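PDB 4V1S: alpha-1,6-mannanase from Bacteroides thetaiotaomicron, which probably hydrolyses alpha-1,6-mannosidic linkages within mannan chains as a glycoside hydrolase of family GH76. Local coordinates for residues L210-L215 with L225-R230; D244-D249 with K291-S296; F269-W274 with I320-D325; S273-Y278 with K285-A290. All coordinates share one frame; numbering follows the deposited sequence. Where two conformers were deposited one is given.

Contact 1 (L210-L215 with L225-R230); sequences LSCMKL and LDAAIR
The M213 sulfur touches two aliphatic groups of the facing helix. SD lies 3.6 Å from A228 CB, and L225 CD1 meets the same SD at 3.8 Å. M213 gets there by folding back on itself: its chain is bent at both chi2 and chi3, which brings sulfur and methyl toward a helix that its first bond does not face. L225 answers in kind. Its CB leads off from the contact, but CG stands anti to the backbone N (chi1 176°), so that CD1 returns to touch M213 CE as well as SD. C212, just before M213, directs its CB at the neighbouring helix, with SG 3.8 Å from A227 CB. Its CB packs against A228 CB, and here the backbones draw close, C212 CA and A228 CA being 5.9 Å apart. The pair belongs to helices 202-219 and 222-239, consecutive in the chain and nearly antiparallel at 156°, as expected of a helical hairpin in the (alpha/alpha)6 fold of this family. M213 also touches K276 and A280 of helix 264-281. R230 reaches E179 and K214 reaches D154, each by a salt bridge away from the interface. With no hydrogen bond between them, the two segments meet through van der Waals and hydrophobic contacts: two polarisable sulfurs lie against alanine and leucine methyls, and small residues let the axes approach to 8.3 Å.

Contact 2 (D244-D249 with K291-S296); sequences DNLLWD and KATLAS
At D244 and N245 the backbone turns against the side of helix 284-301, bringing N245 CA to 5.0 Å from T293 CA, before it runs on into strand 246-252. N245 has a left-handed backbone conformation, and D244 OD1 takes the L246 N-H at 3.0 Å from above its carboxylate plane, which closes an Asx turn. Two successive carbonyls of this turn face the helix, and hydroxyls one helical turn apart meet them. S296 OG donates to D244 O at 2.6 Å, tilted from the carbonyl plane. T293 OG1 donates to N245 O at 2.7 Å, in the plane of the N245 carbonyl; with OG1 anti to its carbonyl carbon (chi1 -62°), the hydroxyl is directed at the turn. Q289 NE2 bonds both T293 OG1 and N245 OD1, and so ties the asparagine amide to the same hydroxyl. Van der Waals contacts flank these bonds: L246 CD2 rests on S296 CB at 3.7 Å, and the N245 amide lies against A292 CB at 3.8 Å from ND2. D244 OD2 forms a salt bridge with K262. The result is an Asx turn leading into the strand with which the other three strands of the small antiparallel sheet pair, its carbonyls satisfied by serine and threonine hydroxyls of a helix.

Contact 3 (F269-W274 with I320-D325); sequences FMIRSW and IDSWFD
R272 is the centre of a salt-bridge network with D325 and D321, between two helices that run almost parallel, 19° apart with axes 9.0 Å from each other. Such parallel pairs, separated in the chain by one antiparallel helix, are a feature of (alpha/alpha)6 barrels. Among the charged contacts, R272 grips D325 side-on with two nitrogens, one to each oxygen. NE donates to OD2 of D325 at 2.7 Å in a nearly straight bond (172°) that lies close to the guanidinium plane, while NH2 of R272 reaches the syn lone pair of D325 OD1 at 3.0 Å. A bend at chi3 (73°) turns the guanidinium edge toward D325, and the two side chains cross at about a right angle. D321 stands differently: its CB lies over the rim of one guanidinium face, and its OD2 is 3.8 Å from R272 NH1, well out of plane, so this long salt bridge is an attraction of charges, with no N-H aimed at the oxygen. D321 is itself held by R386 and Y382. The apolar contribution comes from I271, whose CG2 touches S322 CB at 3.8 Å; the serine hydroxyl turns back to S318 O. Two waters bridge the segments. One links R272 NH1 to D321 OD2, accepting from the first and donating to the second. The other donates to the R272 backbone O at 2.8 Å and to D325 OD2 at 2.7 Å.

Contact 4 (S273-Y278 with K285-A290); sequences SWLKMY and KYLSQA
Y286 lays one ring face against M277 and its edge against W274. M277 CB sits over the centre of the ring, 3.8 Å from the centroid, and M277 SD lies obliquely beside it as a Met-aromatic contact; the opposite face carries K285 CE. At the edge, W274 CD1 is 4.0 Å from Y286 CD1. L287 follows, with CB over the middle of the Y278 ring; that ring is brought beneath it because CG of Y278 stands anti to its backbone N (chi1 173°). L287 CD1 also reaches L275 CD2 at 3.7 Å. Next, Q289 lays its CG over the six-membered ring of W274, 3.4 Å from the centroid and only 5° off the normal. A290 finishes the row, its CB 3.7 Å from L275 CD2. No hydrogen bond crosses between the segments. Polar ends turn to partners outside them, W274 NE1 to N232 and Y278 OH to E284, and the interface between the two antiparallel helices is held by CH-pi contacts and aliphatic packing.

In the fold
Contact 3 lies nearest the middle of the chain, about 10 Å between centres, against 16 to 18 Å for the others. Even so, this buried contact is the charged one, while contacts 1 and 4, also buried, are apolar seams between consecutive antiparallel helices: sulfur against methyls in the first, aromatic faces in the second. Contact 2, partly buried, relies on hydroxyls meeting backbone carbonyls. Helix 264-281 serves contacts 3 and 4, which share S273 and W274, and helix 284-301 serves contacts 2 and 4, which touch through Q289. Contact 1 abuts 3 and 4 through L210, which packs on S273.

Contact 1 (L210-L215 with L225-R230)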
loop_
_atom_site.group_PDB
_atom_site.type_symbol
_atom_site.label_atom_id
_atom_site.label_comp_id
_atom_site.label_asym_id
_atom_site.label_seq_id
_atom_site.Cartn_x
_atom_site.Cartn_y
_atom_site.Cartn_z
ATOM N N LEU A 210 -7.974 6.257 -3.136
ATOM C CA LEU A 210 -6.796 6.990 -2.728
ATOM C C LEU A 210 -6.050 7.510 -3.963
ATOM O O LEU A 210 -5.607 8.653 -3.984
ATOM C CB LEU A 210 -5.892 6.141 -1.830
ATOM C CG LEU A 210 -4.680 6.903 -1.294
ATOM C CD1 LEU A 210 -5.088 8.131 -0.483
ATOM C CD2 LEU A 210 -3.826 6.002 -0.431
ATOM N N SER A 211 -5.932 6.677 -4.989
ATOM C CA SER A 211 -5.290 7.075 -6.242
ATOM C C SER A 211 -6.018 8.262 -6.871
ATOM O O SER A 211 -5.391 9.235 -7.325
ATOM C CB SER A 211 -5.265 5.914 -7.234
ATOM O OG SER A 211 -4.465 4.831 -6.793
ATOM N N CYS A 212 -7.349 8.168 -6.918
ATOM C CA CYS A 212 -8.183 9.260 -7.425
ATOM C C CYS A 212 -7.920 10.558 -6.663
ATOM O O CYS A 212 -7.764 11.614 -7.268
ATOM C CB CYS A 212 -9.676 8.914 -7.334
ATOM S SG CYS A 212 -10.304 7.830 -8.623
ATOM N N MET A 213 -7.873 10.477 -5.336
ATOM C CA MET A 213 -7.641 11.677 -4.540
ATOM C C MET A 213 -6.242 12.264 -4.761
ATOM O O MET A 213 -6.084 13.499 -4.835
ATOM C CB MET A 213 -7.926 11.425 -3.062
ATOM C CG MET A 213 -9.396 11.159 -2.776
ATOM S SD MET A 213 -10.543 12.382 -3.484
ATOM C CE MET A 213 -9.878 13.908 -2.835
ATOM N N LYS A 214 -5.244 11.399 -4.914
ATOM C CA LYS A 214 -3.895 11.866 -5.191
ATOM C C LYS A 214 -3.821 12.527 -6.555
ATOM O O LYS A 214 -3.231 13.610 -6.696
ATOM C CB LYS A 214 -2.866 10.736 -5.029
ATOM C CG LYS A 214 -2.630 10.322 -3.578
ATOM C CD LYS A 214 -1.639 9.191 -3.413
ATOM C CE LYS A 214 -1.189 9.115 -1.958
ATOM N NZ LYS A 214 -0.204 10.179 -1.649
ATOM N N LEU A 215 -4.456 11.916 -7.553
ATOM C CA LEU A 215 -4.493 12.522 -8.883
ATOM C C LEU A 215 -5.375 13.785 -8.964
ATOM O O LEU A 215 -5.078 14.708 -9.743
ATOM C CB LEU A 215 -4.868 11.495 -9.946
ATOM C CG LEU A 215 -3.632 10.777 -10.508
ATOM C CD1 LEU A 215 -4.008 9.498 -11.220
ATOM C CD2 LEU A 215 -2.851 11.689 -11.458
ATOM N N LEU A 225 -12.165 13.416 -8.223
ATOM C CA LEU A 225 -12.912 13.615 -6.980
ATOM C C LEU A 225 -14.284 12.960 -7.079
ATOM O O LEU A 225 -14.708 12.258 -6.153
ATOM C CB LEU A 225 -13.053 15.099 -6.640
ATOM C CG LEU A 225 -13.906 15.439 -5.400
ATOM C CD1 LEU A 225 -13.374 14.798 -4.122
ATOM C CD2 LEU A 225 -13.986 16.938 -5.224
ATOM N N ASP A 226 -14.967 13.150 -8.207
ATOM C CA ASP A 226 -16.296 12.568 -8.373
ATOM C C ASP A 226 -16.251 11.042 -8.361
ATOM O O ASP A 226 -17.147 10.411 -7.812
ATOM C CB ASP A 226 -16.958 13.075 -9.656
ATOM C CG ASP A 226 -17.324 14.557 -9.587
ATOM O OD1 ASP A 226 -17.514 15.112 -8.466
ATOM O OD2 ASP A 226 -17.427 15.160 -10.668
ATOM N N ALA A 227 -15.191 10.458 -8.932
ATOM C CA ALA A 227 -15.016 9.016 -8.899
ATOM C C ALA A 227 -14.815 8.530 -7.459
ATOM O O ALA A 227 -15.439 7.565 -7.060
ATOM C CB ALA A 227 -13.862 8.589 -9.787
ATOM N N ALA A 228 -13.959 9.206 -6.689
ATOM C CA ALA A 228 -13.723 8.822 -5.309
ATOM C C ALA A 228 -15.029 8.840 -4.506
ATOM O O ALA A 228 -15.322 7.916 -3.733
ATOM C CB ALA A 228 -12.683 9.719 -4.659
ATOM N N ILE A 229 -15.832 9.874 -4.708
ATOM C CA ILE A 229 -17.106 10.023 -3.982
ATOM C C ILE A 229 -18.078 8.915 -4.352
ATOM O O ILE A 229 -18.707 8.310 -3.486
ATOM C CB ILE A 229 -17.719 11.418 -4.240
ATOM C CG1 ILE A 229 -16.858 12.496 -3.555
ATOM C CG2 ILE A 229 -19.153 11.496 -3.733
ATOM C CD1 ILE A 229 -17.198 13.922 -3.971
ATOM N N ARG A 230 -18.186 8.645 -5.649
ATOM C CA ARG A 230 -19.073 7.621 -6.145
ATOM C C ARG A 230 -18.691 6.236 -5.607
ATOM O O ARG A 230 -19.542 5.488 -5.114
ATOM C CB ARG A 230 -19.063 7.641 -7.682
ATOM C CG ARG A 230 -19.943 6.612 -8.335
ATOM C CD ARG A 230 -19.872 6.699 -9.858
ATOM N NE ARG A 230 -18.529 6.396 -10.359
ATOM C CZ ARG A 230 -17.677 7.241 -10.938
ATOM N NH1 ARG A 230 -17.982 8.520 -11.150
ATOM N NH2 ARG A 230 -16.485 6.789 -11.331
#

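Contact 2 (D244-D249 with K291-S296)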
loop_
_atom_site.group_PDB
_atom_site.type_symbol
_atom_site.label_atom_id
_atom_site.label_comp_id
_atom_site.label_asym_id
_atom_site.label_seq_id
_atom_site.Cartn_x
_atom_site.Cartn_y
_atom_site.Cartn_z
ATOM N N ASP A 244 -18.980 -1.536 14.017
ATOM C CA ASP A 244 -17.619 -1.207 14.477
ATOM C C ASP A 244 -16.823 -0.320 13.534
ATOM O O ASP A 244 -15.665 -0.022 13.804
ATOM C CB ASP A 244 -16.822 -2.470 14.796
ATOM C CG ASP A 244 -16.590 -3.347 13.583
ATOM O OD1 ASP A 244 -17.031 -2.988 12.456
ATOM O OD2 ASP A 244 -15.993 -4.429 13.767
ATOM N N ASN A 245 -17.453 0.131 12.445
ATOM C CA ASN A 245 -16.811 0.982 11.453
ATOM C C ASN A 245 -15.604 0.345 10.784
ATOM O O ASN A 245 -14.761 1.035 10.237
ATOM C CB ASN A 245 -16.476 2.352 12.019
ATOM C CG ASN A 245 -17.709 3.207 12.150
ATOM O OD1 ASN A 245 -18.296 3.614 11.142
ATOM N ND2 ASN A 245 -18.145 3.435 13.381
ATOM N N LEU A 246 -15.571 -0.979 10.793
ATOM C CA LEU A 246 -14.559 -1.707 10.036
ATOM C C LEU A 246 -15.142 -2.203 8.720
ATOM O O LEU A 246 -16.350 -2.171 8.511
ATOM C CB LEU A 246 -13.985 -2.856 10.856
ATOM C CG LEU A 246 -13.222 -2.379 12.100
ATOM C CD1 LEU A 246 -12.628 -3.559 12.851
ATOM C CD2 LEU A 246 -12.149 -1.342 11.776
ATOM N N LEU A 247 -14.252 -2.618 7.829
ATOM C CA LEU A 247 -14.635 -2.977 6.460
ATOM C C LEU A 247 -14.630 -4.479 6.257
ATOM O O LEU A 247 -13.649 -5.161 6.583
ATOM C CB LEU A 247 -13.661 -2.359 5.440
ATOM C CG LEU A 247 -13.766 -0.874 5.077
ATOM C CD1 LEU A 247 -15.067 -0.526 4.353
ATOM C CD2 LEU A 247 -13.574 0.035 6.281
ATOM N N TRP A 248 -15.725 -4.979 5.689
ATOM C CA TRP A 248 -15.769 -6.344 5.193
ATOM C C TRP A 248 -14.873 -6.450 3.950
ATOM O O TRP A 248 -14.374 -5.456 3.452
ATOM C CB TRP A 248 -17.217 -6.762 4.889
ATOM C CG TRP A 248 -18.076 -6.799 6.125
ATOM C CD1 TRP A 248 -17.748 -7.357 7.318
ATOM C CD2 TRP A 248 -19.405 -6.271 6.287
ATOM N NE1 TRP A 248 -18.778 -7.209 8.217
ATOM C CE2 TRP A 248 -19.797 -6.530 7.612
ATOM C CE3 TRP A 248 -20.291 -5.586 5.446
ATOM C CZ2 TRP A 248 -21.063 -6.160 8.115
ATOM C CZ3 TRP A 248 -21.523 -5.201 5.939
ATOM C CH2 TRP A 248 -21.900 -5.478 7.265
ATOM N N ASP A 249 -14.643 -7.665 3.482
ATOM C CA ASP A 249 -13.657 -7.911 2.424
ATOM C C ASP A 249 -14.185 -7.757 0.998
ATOM O O ASP A 249 -13.535 -7.142 0.163
ATOM C CB ASP A 249 -13.031 -9.303 2.556
ATOM C CG ASP A 249 -11.773 -9.440 1.724
ATOM O OD1 ASP A 249 -10.856 -8.672 1.977
ATOM O OD2 ASP A 249 -11.703 -10.306 0.834
ATOM N N LYS A 291 -11.668 8.842 11.720
ATOM C CA LYS A 291 -11.329 8.707 13.127
ATOM C C LYS A 291 -12.006 7.485 13.744
ATOM O O LYS A 291 -11.402 6.765 14.522
ATOM C CB LYS A 291 -11.710 9.966 13.894
ATOM C CG LYS A 291 -10.790 11.138 13.640
ATOM C CD LYS A 291 -11.318 12.353 14.394
ATOM C CE LYS A 291 -10.476 13.578 14.172
ATOM N NZ LYS A 291 -11.045 14.731 14.933
ATOM N N ALA A 292 -13.269 7.253 13.387
ATOM C CA ALA A 292 -14.000 6.104 13.928
ATOM C C ALA A 292 -13.399 4.773 13.488
ATOM O O ALA A 292 -13.209 3.851 14.302
ATOM C CB ALA A 292 -15.475 6.170 13.548
ATOM N N THR A 293 -13.124 4.660 12.188
ATOM C CA THR A 293 -12.523 3.452 11.655
ATOM C C THR A 293 -11.086 3.223 12.185
ATOM O O THR A 293 -10.732 2.091 12.523
ATOM C CB THR A 293 -12.555 3.479 10.133
ATOM O OG1 THR A 293 -13.920 3.522 9.693
ATOM C CG2 THR A 293 -11.823 2.295 9.499
ATOM N N LEU A 294 -10.310 4.285 12.308
ATOM C CA LEU A 294 -8.964 4.174 12.859
ATOM C C LEU A 294 -8.996 3.721 14.345
ATOM O O LEU A 294 -8.249 2.838 14.731
ATOM C CB LEU A 294 -8.190 5.461 12.686
ATOM C CG LEU A 294 -6.767 5.441 13.173
ATOM C CD1 LEU A 294 -5.894 4.394 12.505
ATOM C CD2 LEU A 294 -6.200 6.835 12.981
ATOM N N ALA A 295 -9.885 4.257 15.150
ATOM C CA ALA A 295 -9.980 3.819 16.529
ATOM C C ALA A 295 -10.338 2.341 16.627
ATOM O O ALA A 295 -9.769 1.612 17.432
ATOM C CB ALA A 295 -10.992 4.677 17.293
ATOM N N SER A 296 -11.303 1.899 15.822
ATOM C CA SER A 296 -11.711 0.496 15.820
ATOM C C SER A 296 -10.606 -0.412 15.276
ATOM O O SER A 296 -10.460 -1.570 15.704
ATOM C CB SER A 296 -12.969 0.312 15.004
ATOM O OG SER A 296 -14.085 0.869 15.696
#

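Contact 3 (F269-W274 with I320-D325)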
loop_
_atom_site.group_PDB
_atom_site.type_symbol
_atom_site.label_atom_id
_atom_site.label_comp_id
_atom_site.label_asym_id
_atom_site.label_seq_id
_atom_site.Cartn_x
_atom_site.Cartn_y
_atom_site.Cartn_z
ATOM N N PHE A 269 -6.560 1.698 4.032
ATOM C CA PHE A 269 -6.633 2.420 2.785
ATOM C C PHE A 269 -7.920 3.269 2.683
ATOM O O PHE A 269 -7.883 4.314 2.060
ATOM C CB PHE A 269 -6.521 1.515 1.565
ATOM C CG PHE A 269 -5.095 1.135 1.202
ATOM C CD1 PHE A 269 -4.259 2.063 0.586
ATOM C CD2 PHE A 269 -4.637 -0.165 1.358
ATOM C CE1 PHE A 269 -2.984 1.724 0.206
ATOM C CE2 PHE A 269 -3.360 -0.510 0.958
ATOM C CZ PHE A 269 -2.551 0.436 0.380
ATOM N N MET A 270 -9.012 2.855 3.331
ATOM C CA MET A 270 -10.195 3.709 3.425
ATOM C C MET A 270 -9.943 4.951 4.282
ATOM O O MET A 270 -10.295 6.047 3.876
ATOM C CB MET A 270 -11.445 2.956 3.899
ATOM C CG MET A 270 -11.965 1.882 2.926
ATOM S SD MET A 270 -12.487 2.482 1.300
ATOM C CE MET A 270 -14.022 3.251 1.785
ATOM N N ILE A 271 -9.260 4.779 5.404
ATOM C CA ILE A 271 -8.893 5.898 6.263
ATOM C C ILE A 271 -8.063 6.919 5.452
ATOM O O ILE A 271 -8.347 8.124 5.466
ATOM C CB ILE A 271 -8.146 5.419 7.523
ATOM C CG1 ILE A 271 -9.079 4.653 8.447
ATOM C CG2 ILE A 271 -7.525 6.599 8.269
ATOM C CD1 ILE A 271 -8.307 3.726 9.391
ATOM N N ARG A 272 -7.013 6.453 4.771
ATOM C CA ARG A 272 -6.167 7.375 4.032
ATOM C C ARG A 272 -6.997 8.134 2.980
ATOM O O ARG A 272 -6.825 9.345 2.764
ATOM C CB ARG A 272 -5.011 6.632 3.375
ATOM C CG ARG A 272 -4.097 5.934 4.352
ATOM C CD ARG A 272 -2.772 5.567 3.706
ATOM N NE ARG A 272 -2.013 6.798 3.539
ATOM C CZ ARG A 272 -1.016 7.005 2.697
ATOM N NH1 ARG A 272 -0.580 6.046 1.885
ATOM N NH2 ARG A 272 -0.438 8.207 2.684
ATOM N N SER A 273 -7.897 7.412 2.316
ATOM C CA SER A 273 -8.778 8.017 1.310
ATOM C C SER A 273 -9.672 9.073 1.931
ATOM O O SER A 273 -9.776 10.191 1.410
ATOM C CB SER A 273 -9.610 6.941 0.615
ATOM O OG SER A 273 -8.793 6.047 -0.125
ATOM N N TRP A 274 -10.325 8.715 3.032
ATOM C CA TRP A 274 -11.230 9.635 3.687
ATOM C C TRP A 274 -10.541 10.901 4.155
ATOM O O TRP A 274 -11.133 11.996 4.084
ATOM C CB TRP A 274 -11.947 8.969 4.850
ATOM C CG TRP A 274 -12.943 7.909 4.470
ATOM C CD1 TRP A 274 -13.796 7.909 3.403
ATOM C CD2 TRP A 274 -13.208 6.692 5.199
ATOM N NE1 TRP A 274 -14.568 6.773 3.426
ATOM C CE2 TRP A 274 -14.231 6.008 4.512
ATOM C CE3 TRP A 274 -12.671 6.114 6.355
ATOM C CZ2 TRP A 274 -14.747 4.780 4.954
ATOM C CZ3 TRP A 274 -13.165 4.901 6.780
ATOM C CH2 TRP A 274 -14.195 4.237 6.084
ATOM N N ILE A 320 -0.184 2.039 10.112
ATOM C CA ILE A 320 0.923 2.950 10.405
ATOM C C ILE A 320 0.904 4.143 9.452
ATOM O O ILE A 320 1.056 5.297 9.895
ATOM C CB ILE A 320 2.275 2.224 10.370
ATOM C CG1 ILE A 320 2.281 1.029 11.332
ATOM C CG2 ILE A 320 3.402 3.200 10.695
ATOM C CD1 ILE A 320 3.600 0.253 11.383
ATOM N N ASP A 321 0.651 3.909 8.159
ATOM C CA ASP A 321 0.546 5.035 7.229
ATOM C C ASP A 321 -0.650 5.947 7.586
ATOM O O ASP A 321 -0.569 7.164 7.375
ATOM C CB ASP A 321 0.399 4.554 5.761
ATOM C CG ASP A 321 1.725 4.443 5.044
ATOM O OD1 ASP A 321 2.710 5.005 5.573
ATOM O OD2 ASP A 321 1.764 3.825 3.955
ATOM N N SER A 322 -1.734 5.362 8.127
ATOM C CA SER A 322 -2.888 6.129 8.614
ATOM C C SER A 322 -2.475 7.046 9.755
ATOM O O SER A 322 -2.894 8.212 9.801
ATOM C CB SER A 322 -4.063 5.190 9.012
ATOM O OG SER A 322 -4.540 4.473 7.864
ATOM N N TRP A 323 -1.691 6.517 10.690
ATOM C CA TRP A 323 -1.156 7.345 11.767
ATOM C C TRP A 323 -0.330 8.534 11.228
ATOM O O TRP A 323 -0.477 9.660 11.720
ATOM C CB TRP A 323 -0.362 6.527 12.770
ATOM C CG TRP A 323 -1.142 5.622 13.554
ATOM C CD1 TRP A 323 -2.444 5.774 13.980
ATOM C CD2 TRP A 323 -0.679 4.390 14.095
ATOM N NE1 TRP A 323 -2.811 4.698 14.754
ATOM C CE2 TRP A 323 -1.741 3.840 14.864
ATOM C CE3 TRP A 323 0.537 3.716 14.036
ATOM C CZ2 TRP A 323 -1.635 2.593 15.518
ATOM C CZ3 TRP A 323 0.657 2.480 14.713
ATOM C CH2 TRP A 323 -0.424 1.938 15.436
ATOM N N PHE A 324 0.564 8.289 10.268
ATOM C CA PHE A 324 1.325 9.370 9.677
ATOM C C PHE A 324 0.396 10.401 9.038
ATOM O O PHE A 324 0.624 11.601 9.190
ATOM C CB PHE A 324 2.341 8.828 8.668
ATOM C CG PHE A 324 3.506 8.062 9.288
ATOM C CD1 PHE A 324 4.256 8.631 10.337
ATOM C CD2 PHE A 324 3.893 6.805 8.795
ATOM C CE1 PHE A 324 5.349 7.959 10.868
ATOM C CE2 PHE A 324 5.007 6.154 9.292
ATOM C CZ PHE A 324 5.719 6.715 10.355
ATOM N N ASP A 325 -0.648 9.945 8.323
ATOM C CA ASP A 325 -1.584 10.871 7.714
ATOM C C ASP A 325 -2.326 11.673 8.772
ATOM O O ASP A 325 -2.590 12.860 8.570
ATOM C CB ASP A 325 -2.639 10.174 6.863
ATOM C CG ASP A 325 -2.112 9.642 5.560
ATOM O OD1 ASP A 325 -0.946 9.916 5.140
ATOM O OD2 ASP A 325 -2.888 8.894 4.941
HETATM O O HOH W 1 -0.549 3.326 2.543
HETATM O O HOH W 2 -4.298 10.438 3.301
#

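Contact 4 (S273-Y278 with K285-A290)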
loop_
_atom_site.group_PDB
_atom_site.type_symbol
_atom_site.label_atom_id
_atom_site.label_comp_id
_atom_site.label_asym_id
_atom_site.label_seq_id
_atom_site.Cartn_x
_atom_site.Cartn_y
_atom_site.Cartn_z
ATOM N N SER A 273 -7.897 7.412 2.316
ATOM C CA SER A 273 -8.778 8.017 1.310
ATOM C C SER A 273 -9.672 9.073 1.931
ATOM O O SER A 273 -9.776 10.191 1.410
ATOM C CB SER A 273 -9.610 6.941 0.615
ATOM O OG SER A 273 -8.793 6.047 -0.125
ATOM N N TRP A 274 -10.325 8.715 3.032
ATOM C CA TRP A 274 -11.230 9.635 3.687
ATOM C C TRP A 274 -10.541 10.901 4.155
ATOM O O TRP A 274 -11.133 11.996 4.084
ATOM C CB TRP A 274 -11.947 8.969 4.850
ATOM C CG TRP A 274 -12.943 7.909 4.470
ATOM C CD1 TRP A 274 -13.796 7.909 3.403
ATOM C CD2 TRP A 274 -13.208 6.692 5.199
ATOM N NE1 TRP A 274 -14.568 6.773 3.426
ATOM C CE2 TRP A 274 -14.231 6.008 4.512
ATOM C CE3 TRP A 274 -12.671 6.114 6.355
ATOM C CZ2 TRP A 274 -14.747 4.780 4.954
ATOM C CZ3 TRP A 274 -13.165 4.901 6.780
ATOM C CH2 TRP A 274 -14.195 4.237 6.084
ATOM N N LEU A 275 -9.295 10.793 4.618
ATOM C CA LEU A 275 -8.565 11.993 5.043
ATOM C C LEU A 275 -8.336 12.917 3.865
ATOM O O LEU A 275 -8.430 14.139 4.017
ATOM C CB LEU A 275 -7.256 11.626 5.768
ATOM C CG LEU A 275 -7.465 10.930 7.128
ATOM C CD1 LEU A 275 -6.129 10.487 7.661
ATOM C CD2 LEU A 275 -8.172 11.831 8.139
ATOM N N LYS A 276 -8.028 12.376 2.687
ATOM C CA LYS A 276 -7.875 13.231 1.499
ATOM C C LYS A 276 -9.207 13.822 1.061
ATOM O O LYS A 276 -9.262 14.973 0.625
ATOM C CB LYS A 276 -7.207 12.505 0.336
ATOM C CG LYS A 276 -5.787 12.083 0.668
ATOM C CD LYS A 276 -4.944 11.802 -0.559
ATOM C CE LYS A 276 -4.375 13.090 -1.151
ATOM N NZ LYS A 276 -3.334 13.672 -0.250
ATOM N N MET A 277 -10.282 13.042 1.190
ATOM C CA MET A 277 -11.609 13.538 0.816
ATOM C C MET A 277 -12.030 14.657 1.744
ATOM O O MET A 277 -12.637 15.629 1.299
ATOM C CB MET A 277 -12.633 12.416 0.802
ATOM C CG MET A 277 -12.305 11.372 -0.265
ATOM S SD MET A 277 -13.305 9.901 -0.247
ATOM C CE MET A 277 -14.759 10.538 -1.109
ATOM N N TYR A 278 -11.662 14.545 3.015
ATOM C CA TYR A 278 -11.883 15.623 3.962
ATOM C C TYR A 278 -11.170 16.902 3.548
ATOM O O TYR A 278 -11.775 17.979 3.530
ATOM C CB TYR A 278 -11.417 15.205 5.353
ATOM C CG TYR A 278 -11.460 16.329 6.356
ATOM C CD1 TYR A 278 -12.651 16.993 6.634
ATOM C CD2 TYR A 278 -10.310 16.719 7.036
ATOM C CE1 TYR A 278 -12.692 18.026 7.554
ATOM C CE2 TYR A 278 -10.350 17.735 7.965
ATOM C CZ TYR A 278 -11.541 18.392 8.212
ATOM O OH TYR A 278 -11.573 19.397 9.144
ATOM N N LYS A 285 -17.813 14.898 7.797
ATOM C CA LYS A 285 -18.181 13.480 7.816
ATOM C C LYS A 285 -17.013 12.572 7.457
ATOM O O LYS A 285 -16.913 11.471 7.976
ATOM C CB LYS A 285 -19.344 13.183 6.872
ATOM C CG LYS A 285 -18.974 13.059 5.392
ATOM C CD LYS A 285 -20.227 12.954 4.538
ATOM C CE LYS A 285 -19.892 12.676 3.083
ATOM N NZ LYS A 285 -21.115 12.255 2.356
ATOM N N TYR A 286 -16.149 13.019 6.557
ATOM C CA TYR A 286 -15.015 12.197 6.145
ATOM C C TYR A 286 -13.991 12.063 7.285
ATOM O O TYR A 286 -13.424 10.978 7.500
ATOM C CB TYR A 286 -14.357 12.780 4.895
ATOM C CG TYR A 286 -15.217 12.702 3.653
ATOM C CD1 TYR A 286 -15.574 11.475 3.117
ATOM C CD2 TYR A 286 -15.661 13.860 3.003
ATOM C CE1 TYR A 286 -16.355 11.376 1.979
ATOM C CE2 TYR A 286 -16.448 13.788 1.851
ATOM C CZ TYR A 286 -16.804 12.550 1.345
ATOM O OH TYR A 286 -17.579 12.448 0.230
ATOM N N LEU A 287 -13.739 13.152 8.002
ATOM C CA LEU A 287 -12.828 13.108 9.137
ATOM C C LEU A 287 -13.406 12.251 10.253
ATOM O O LEU A 287 -12.685 11.450 10.849
ATOM C CB LEU A 287 -12.504 14.508 9.653
ATOM C CG LEU A 287 -11.496 14.617 10.803
ATOM C CD1 LEU A 287 -10.120 14.075 10.419
ATOM C CD2 LEU A 287 -11.381 16.067 11.247
ATOM N N SER A 288 -14.701 12.416 10.543
ATOM C CA SER A 288 -15.340 11.619 11.582
ATOM C C SER A 288 -15.263 10.120 11.256
ATOM O O SER A 288 -14.962 9.314 12.135
ATOM C CB SER A 288 -16.810 12.042 11.792
ATOM O OG SER A 288 -16.856 13.383 12.245
ATOM N N GLN A 289 -15.515 9.760 9.996
ATOM C CA GLN A 289 -15.456 8.379 9.574
ATOM C C GLN A 289 -14.035 7.823 9.702
ATOM O O GLN A 289 -13.832 6.714 10.225
ATOM C CB GLN A 289 -15.966 8.233 8.146
ATOM C CG GLN A 289 -16.017 6.794 7.677
ATOM C CD GLN A 289 -17.005 5.965 8.465
ATOM O OE1 GLN A 289 -18.226 6.190 8.399
ATOM N NE2 GLN A 289 -16.495 5.003 9.232
ATOM N N ALA A 290 -13.053 8.595 9.261
ATOM C CA ALA A 290 -11.645 8.186 9.371
ATOM C C ALA A 290 -11.267 7.931 10.831
ATOM O O ALA A 290 -10.646 6.917 11.151
ATOM C CB ALA A 290 -10.746 9.233 8.761
#